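Local coordinates for maltose-binding protein MalE1 (Thermotoga maritima, PDB 6DTU) that probably binds maltose and related maltodextrins for uptake by a sugar transporter, and is here bound to maltotetraose, at residues 2-14 with 29-42. Sequence-based numbering, arbitrary orientation.
With GLC (alpha-D-glucopyranose), chain C; GLC (alpha-D-glucopyranose), chain B; GLC (alpha-D-glucopyranose), chain D; GLC (alpha-D-glucopyranose), chain E.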
# COMPACT_ATOMS: atom_id res chain seq x y z
N GLN A 2 26.90 -4.15 -24.38
CA GLN A 2 25.84 -3.32 -23.82
C GLN A 2 25.52 -3.75 -22.39
O GLN A 2 25.43 -4.95 -22.11
CB GLN A 2 24.56 -3.41 -24.63
CG GLN A 2 24.61 -2.73 -25.98
CD GLN A 2 24.84 -3.73 -27.08
OE1 GLN A 2 25.38 -4.81 -26.82
NE2 GLN A 2 24.43 -3.39 -28.30
N PRO A 3 25.35 -2.81 -21.48
CA PRO A 3 24.95 -3.13 -20.11
C PRO A 3 23.44 -3.32 -20.04
O PRO A 3 22.71 -2.99 -20.97
CB PRO A 3 25.38 -1.88 -19.33
CG PRO A 3 25.10 -0.79 -20.30
CD PRO A 3 25.46 -1.36 -21.69
N LYS A 4 22.99 -3.82 -18.89
CA LYS A 4 21.58 -4.13 -18.69
C LYS A 4 21.14 -3.67 -17.31
O LYS A 4 21.88 -3.83 -16.33
CB LYS A 4 21.37 -5.64 -18.79
CG LYS A 4 19.95 -6.12 -18.62
CD LYS A 4 19.94 -7.63 -18.81
CE LYS A 4 18.60 -8.21 -18.67
NZ LYS A 4 18.66 -9.65 -19.07
N LEU A 5 19.93 -3.11 -17.24
CA LEU A 5 19.24 -2.85 -15.99
C LEU A 5 17.99 -3.70 -15.91
O LEU A 5 17.15 -3.67 -16.82
CB LEU A 5 18.82 -1.38 -15.86
CG LEU A 5 19.95 -0.35 -15.82
CD1 LEU A 5 19.37 1.04 -15.80
CD2 LEU A 5 20.86 -0.61 -14.63
N THR A 6 17.87 -4.46 -14.83
CA THR A 6 16.70 -5.27 -14.55
C THR A 6 15.92 -4.65 -13.40
O THR A 6 16.50 -4.27 -12.38
CB THR A 6 17.12 -6.70 -14.21
OG1 THR A 6 17.81 -7.24 -15.34
CG2 THR A 6 15.88 -7.56 -13.93
N ILE A 7 14.60 -4.56 -13.57
CA ILE A 7 13.69 -3.97 -12.60
C ILE A 7 12.70 -5.04 -12.19
O ILE A 7 12.13 -5.71 -13.06
CB ILE A 7 12.90 -2.83 -13.25
CG1 ILE A 7 13.84 -1.78 -13.86
CG2 ILE A 7 11.93 -2.20 -12.26
CD1 ILE A 7 13.13 -0.79 -14.76
N TRP A 8 12.46 -5.18 -10.89
CA TRP A 8 11.35 -5.97 -10.36
C TRP A 8 10.24 -5.02 -9.93
O TRP A 8 10.49 -4.06 -9.19
CB TRP A 8 11.76 -6.80 -9.13
CG TRP A 8 12.71 -7.90 -9.38
CD1 TRP A 8 13.12 -8.38 -10.61
CD2 TRP A 8 13.36 -8.70 -8.40
NE1 TRP A 8 14.01 -9.41 -10.44
CE2 TRP A 8 14.16 -9.65 -9.09
CE3 TRP A 8 13.33 -8.74 -6.99
CZ2 TRP A 8 14.95 -10.59 -8.43
CZ3 TRP A 8 14.12 -9.67 -6.33
CH2 TRP A 8 14.90 -10.59 -7.06
N CYS A 9 9.04 -5.29 -10.37
CA CYS A 9 7.90 -4.47 -9.96
C CYS A 9 6.66 -5.34 -9.99
O CYS A 9 6.64 -6.42 -10.59
CB CYS A 9 7.73 -3.23 -10.85
SG CYS A 9 7.34 -3.59 -12.57
N SER A 10 5.60 -4.82 -9.38
CA SER A 10 4.34 -5.53 -9.40
C SER A 10 3.71 -5.44 -10.79
O SER A 10 4.20 -4.77 -11.69
CB SER A 10 3.38 -4.94 -8.36
OG SER A 10 2.74 -3.80 -8.90
N GLU A 11 2.56 -6.10 -10.96
CA GLU A 11 1.90 -6.08 -12.26
C GLU A 11 1.49 -4.67 -12.68
O GLU A 11 1.39 -4.41 -13.88
CB GLU A 11 0.68 -7.01 -12.29
CG GLU A 11 -0.49 -6.54 -11.47
CD GLU A 11 -0.52 -7.21 -10.13
OE1 GLU A 11 0.57 -7.64 -9.69
OE2 GLU A 11 -1.61 -7.31 -9.52
N LYS A 12 1.26 -3.77 -11.72
CA LYS A 12 0.68 -2.48 -12.05
C LYS A 12 1.62 -1.60 -12.87
O LYS A 12 1.16 -0.81 -13.69
CB LYS A 12 0.25 -1.74 -10.78
CG LYS A 12 -0.78 -2.50 -9.92
CD LYS A 12 -2.08 -2.81 -10.68
CE LYS A 12 -3.08 -3.55 -9.79
NZ LYS A 12 -4.39 -3.74 -10.49
N GLN A 13 2.93 -1.73 -12.66
CA GLN A 13 3.91 -0.84 -13.28
C GLN A 13 4.59 -1.46 -14.49
O GLN A 13 5.37 -0.76 -15.15
CB GLN A 13 4.98 -0.39 -12.26
CG GLN A 13 4.46 0.24 -10.98
CD GLN A 13 4.28 -0.76 -9.86
OE1 GLN A 13 4.35 -1.96 -10.06
NE2 GLN A 13 4.02 -0.26 -8.67
N VAL A 14 4.27 -2.72 -14.84
CA VAL A 14 5.05 -3.41 -15.87
C VAL A 14 4.95 -2.69 -17.22
O VAL A 14 5.96 -2.45 -17.88
CB VAL A 14 4.63 -4.88 -15.99
CG1 VAL A 14 5.20 -5.45 -17.29
CG2 VAL A 14 5.05 -5.70 -14.76
N GLY A 29 21.36 2.71 -25.70
CA GLY A 29 21.88 1.38 -25.91
C GLY A 29 21.94 0.51 -24.67
O GLY A 29 22.53 -0.57 -24.72
N VAL A 30 21.32 0.94 -23.59
CA VAL A 30 21.29 0.22 -22.33
C VAL A 30 20.05 -0.66 -22.36
O VAL A 30 18.94 -0.17 -22.59
CB VAL A 30 21.22 1.22 -21.16
CG1 VAL A 30 21.01 0.52 -19.82
CG2 VAL A 30 22.48 2.10 -21.13
N GLU A 31 20.24 -1.97 -22.20
CA GLU A 31 19.08 -2.85 -22.19
C GLU A 31 18.33 -2.66 -20.89
O GLU A 31 18.93 -2.55 -19.82
CB GLU A 31 19.53 -4.31 -22.30
CG GLU A 31 18.41 -5.25 -22.56
CD GLU A 31 18.03 -5.18 -24.03
OE1 GLU A 31 18.90 -4.80 -24.85
OE2 GLU A 31 16.86 -5.49 -24.37
N VAL A 32 17.01 -2.58 -20.98
CA VAL A 32 16.18 -2.47 -19.78
C VAL A 32 15.18 -3.62 -19.77
O VAL A 32 14.46 -3.85 -20.76
CB VAL A 32 15.49 -1.10 -19.66
CG1 VAL A 32 14.74 -1.01 -18.33
CG2 VAL A 32 16.53 0.04 -19.78
N GLU A 33 15.11 -4.32 -18.65
CA GLU A 33 14.30 -5.52 -18.56
C GLU A 33 13.37 -5.35 -17.37
O GLU A 33 13.83 -5.14 -16.24
CB GLU A 33 15.20 -6.72 -18.36
CG GLU A 33 14.44 -7.95 -17.98
CD GLU A 33 15.34 -9.14 -17.97
OE1 GLU A 33 15.97 -9.37 -19.01
OE2 GLU A 33 15.42 -9.82 -16.93
N VAL A 34 12.08 -5.40 -17.62
CA VAL A 34 11.08 -5.25 -16.57
C VAL A 34 10.50 -6.62 -16.25
O VAL A 34 9.82 -7.24 -17.09
CB VAL A 34 9.98 -4.26 -16.99
CG1 VAL A 34 8.98 -4.13 -15.87
CG2 VAL A 34 10.60 -2.90 -17.37
N GLN A 35 10.71 -7.07 -15.02
CA GLN A 35 10.30 -8.39 -14.56
C GLN A 35 9.19 -8.24 -13.52
O GLN A 35 9.42 -7.70 -12.43
CB GLN A 35 11.50 -9.08 -13.90
CG GLN A 35 11.20 -10.41 -13.21
CD GLN A 35 10.70 -11.47 -14.15
OE1 GLN A 35 11.46 -12.00 -14.96
NE2 GLN A 35 9.40 -11.77 -14.07
N TYR A 36 8.01 -8.77 -13.85
CA TYR A 36 6.91 -8.85 -12.89
C TYR A 36 7.30 -9.74 -11.72
O TYR A 36 7.82 -10.84 -11.90
CB TYR A 36 5.66 -9.44 -13.55
CG TYR A 36 4.70 -10.07 -12.53
CD1 TYR A 36 4.00 -9.27 -11.61
CD2 TYR A 36 4.56 -11.44 -12.43
CE1 TYR A 36 3.16 -9.83 -10.66
CE2 TYR A 36 3.71 -12.00 -11.49
CZ TYR A 36 3.02 -11.19 -10.60
OH TYR A 36 2.18 -11.76 -9.65
N VAL A 37 7.04 -9.25 -10.51
CA VAL A 37 7.14 -10.05 -9.29
C VAL A 37 5.91 -9.71 -8.45
O VAL A 37 5.56 -8.54 -8.30
CB VAL A 37 8.44 -9.76 -8.50
CG1 VAL A 37 8.51 -10.61 -7.25
CG2 VAL A 37 9.69 -9.98 -9.37
N ASN A 38 5.25 -10.73 -7.91
CA ASN A 38 4.13 -10.48 -7.01
C ASN A 38 4.56 -9.53 -5.90
O ASN A 38 5.63 -9.70 -5.31
CB ASN A 38 3.71 -11.82 -6.41
CG ASN A 38 2.53 -11.70 -5.46
OD1 ASN A 38 1.55 -11.00 -5.72
ND2 ASN A 38 2.64 -12.38 -4.32
N PHE A 39 3.73 -8.52 -5.62
CA PHE A 39 4.15 -7.44 -4.74
C PHE A 39 4.64 -7.95 -3.39
O PHE A 39 5.71 -7.54 -2.91
CB PHE A 39 3.04 -6.41 -4.55
CG PHE A 39 3.42 -5.33 -3.58
CD1 PHE A 39 4.18 -4.25 -4.00
CD2 PHE A 39 3.11 -5.44 -2.23
CE1 PHE A 39 4.57 -3.26 -3.12
CE2 PHE A 39 3.51 -4.47 -1.35
CZ PHE A 39 4.23 -3.37 -1.79
N GLN A 40 3.86 -8.83 -2.74
CA GLN A 40 4.22 -9.36 -1.43
C GLN A 40 5.46 -10.24 -1.48
O GLN A 40 5.94 -10.65 -0.42
CB GLN A 40 3.12 -10.27 -0.88
CG GLN A 40 1.78 -9.62 -0.58
CD GLN A 40 1.67 -8.98 0.78
OE1 GLN A 40 1.55 -7.76 0.88
NE2 GLN A 40 1.67 -9.79 1.84
N ASP A 41 5.95 -10.57 -2.67
CA ASP A 41 7.15 -11.38 -2.81
C ASP A 41 8.38 -10.58 -3.19
O ASP A 41 9.49 -11.12 -3.15
CB ASP A 41 6.91 -12.51 -3.82
CG ASP A 41 5.95 -13.56 -3.29
OD1 ASP A 41 5.93 -13.75 -2.06
OD2 ASP A 41 5.21 -14.16 -4.08
N ILE A 42 8.24 -9.29 -3.52
CA ILE A 42 9.40 -8.53 -3.98
C ILE A 42 10.47 -8.45 -2.90
O ILE A 42 11.65 -8.71 -3.15
CB ILE A 42 8.98 -7.13 -4.46
CG1 ILE A 42 8.15 -7.23 -5.74
CG2 ILE A 42 10.21 -6.24 -4.67
CD1 ILE A 42 7.60 -5.87 -6.21
C1 GLC C . -0.25 -4.25 -6.52
C2 GLC C . 0.19 -2.89 -6.13
C3 GLC C . 0.65 -2.84 -4.73
C4 GLC C . -0.42 -3.32 -3.80
C5 GLC C . -0.81 -4.78 -4.13
C6 GLC C . -1.94 -5.24 -3.45
O1 GLC C . 0.83 -5.12 -6.50
O2 GLC C . 1.28 -2.52 -7.03
O3 GLC C . 1.00 -1.44 -4.45
O4 GLC C . 0.06 -3.26 -2.43
O5 GLC C . -1.25 -4.75 -5.61
O6 GLC C . -2.11 -6.63 -3.72
C1 GLC B . 1.98 -3.45 2.82
C2 GLC B . 3.45 -3.31 2.98
C3 GLC B . 4.16 -4.60 2.68
C4 GLC B . 3.71 -5.70 3.57
C5 GLC B . 2.19 -5.91 3.44
C6 GLC B . 1.70 -6.83 4.38
O2 GLC B . 3.92 -2.30 2.05
O3 GLC B . 5.60 -4.40 2.84
O4 GLC B . 4.39 -6.91 3.15
O5 GLC B . 1.49 -4.54 3.69
O6 GLC B . 0.32 -7.01 4.15
C1 GLC D . -0.79 -2.51 -1.61
C2 GLC D . -0.00 -1.47 -0.92
C3 GLC D . 1.09 -2.06 -0.15
C4 GLC D . 0.57 -3.06 0.87
C5 GLC D . -0.31 -4.16 0.20
C6 GLC D . -1.02 -4.96 1.15
O2 GLC D . 0.60 -0.63 -1.95
O3 GLC D . 1.80 -1.03 0.63
O4 GLC D . 1.70 -3.77 1.49
O5 GLC D . -1.36 -3.42 -0.61
O6 GLC D . -1.53 -6.11 0.48
C1 GLC E . 5.42 -7.32 4.02
C2 GLC E . 6.54 -7.85 3.22
C3 GLC E . 6.17 -9.14 2.58
C4 GLC E . 5.72 -10.16 3.57
C5 GLC E . 4.47 -9.67 4.34
C6 GLC E . 4.01 -10.58 5.35
O2 GLC E . 6.88 -6.85 2.16
O3 GLC E . 7.35 -9.62 1.86
O4 GLC E . 5.41 -11.38 2.88
O5 GLC E . 4.90 -8.33 4.97
O6 GLC E . 5.04 -10.77 6.30
O HOH W 1 -0.43 -10.16 -9.31
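S10 and F39 meet CB to CB where two parallel strands, 4-9 and 31-36, run out into the sugar pocket, a worked example of a beta-alpha-beta unit carrying its ligand site at the carboxyl ends of its strands. Backbone bonds alternate along the pair, from E31 N to P3 O up to V37 N, which donates to C9 O at 2.9 Å. On the sheet face shared with T6 and Q35, V37 CG2 lies over one face of the W8 indole, a CH-pi contact. F39 can be followed outward. Its CB approaches O1 of the chain C glucose at 3.2 Å. With CG anti to the backbone N (chi1 177°), CG and CD1 pass C3 of that sugar and CD2 meets its O4, which lies over one ring face. CE2 comes 3.4 Å from O4 of the chain D glucose at the ring edge; CZ ends near O2 of the chain B glucose, in plane. Cutting F39 back to an alanine is likely to open a gap beside these three sugars and leave W65 without its ring neighbour. S10 OG accepts from O2 of the chain C glucose at 2.7 Å and from K12 N, closing an ST turn. Directional bonds to S10 OG and Q40 O thus join ring contact from F39.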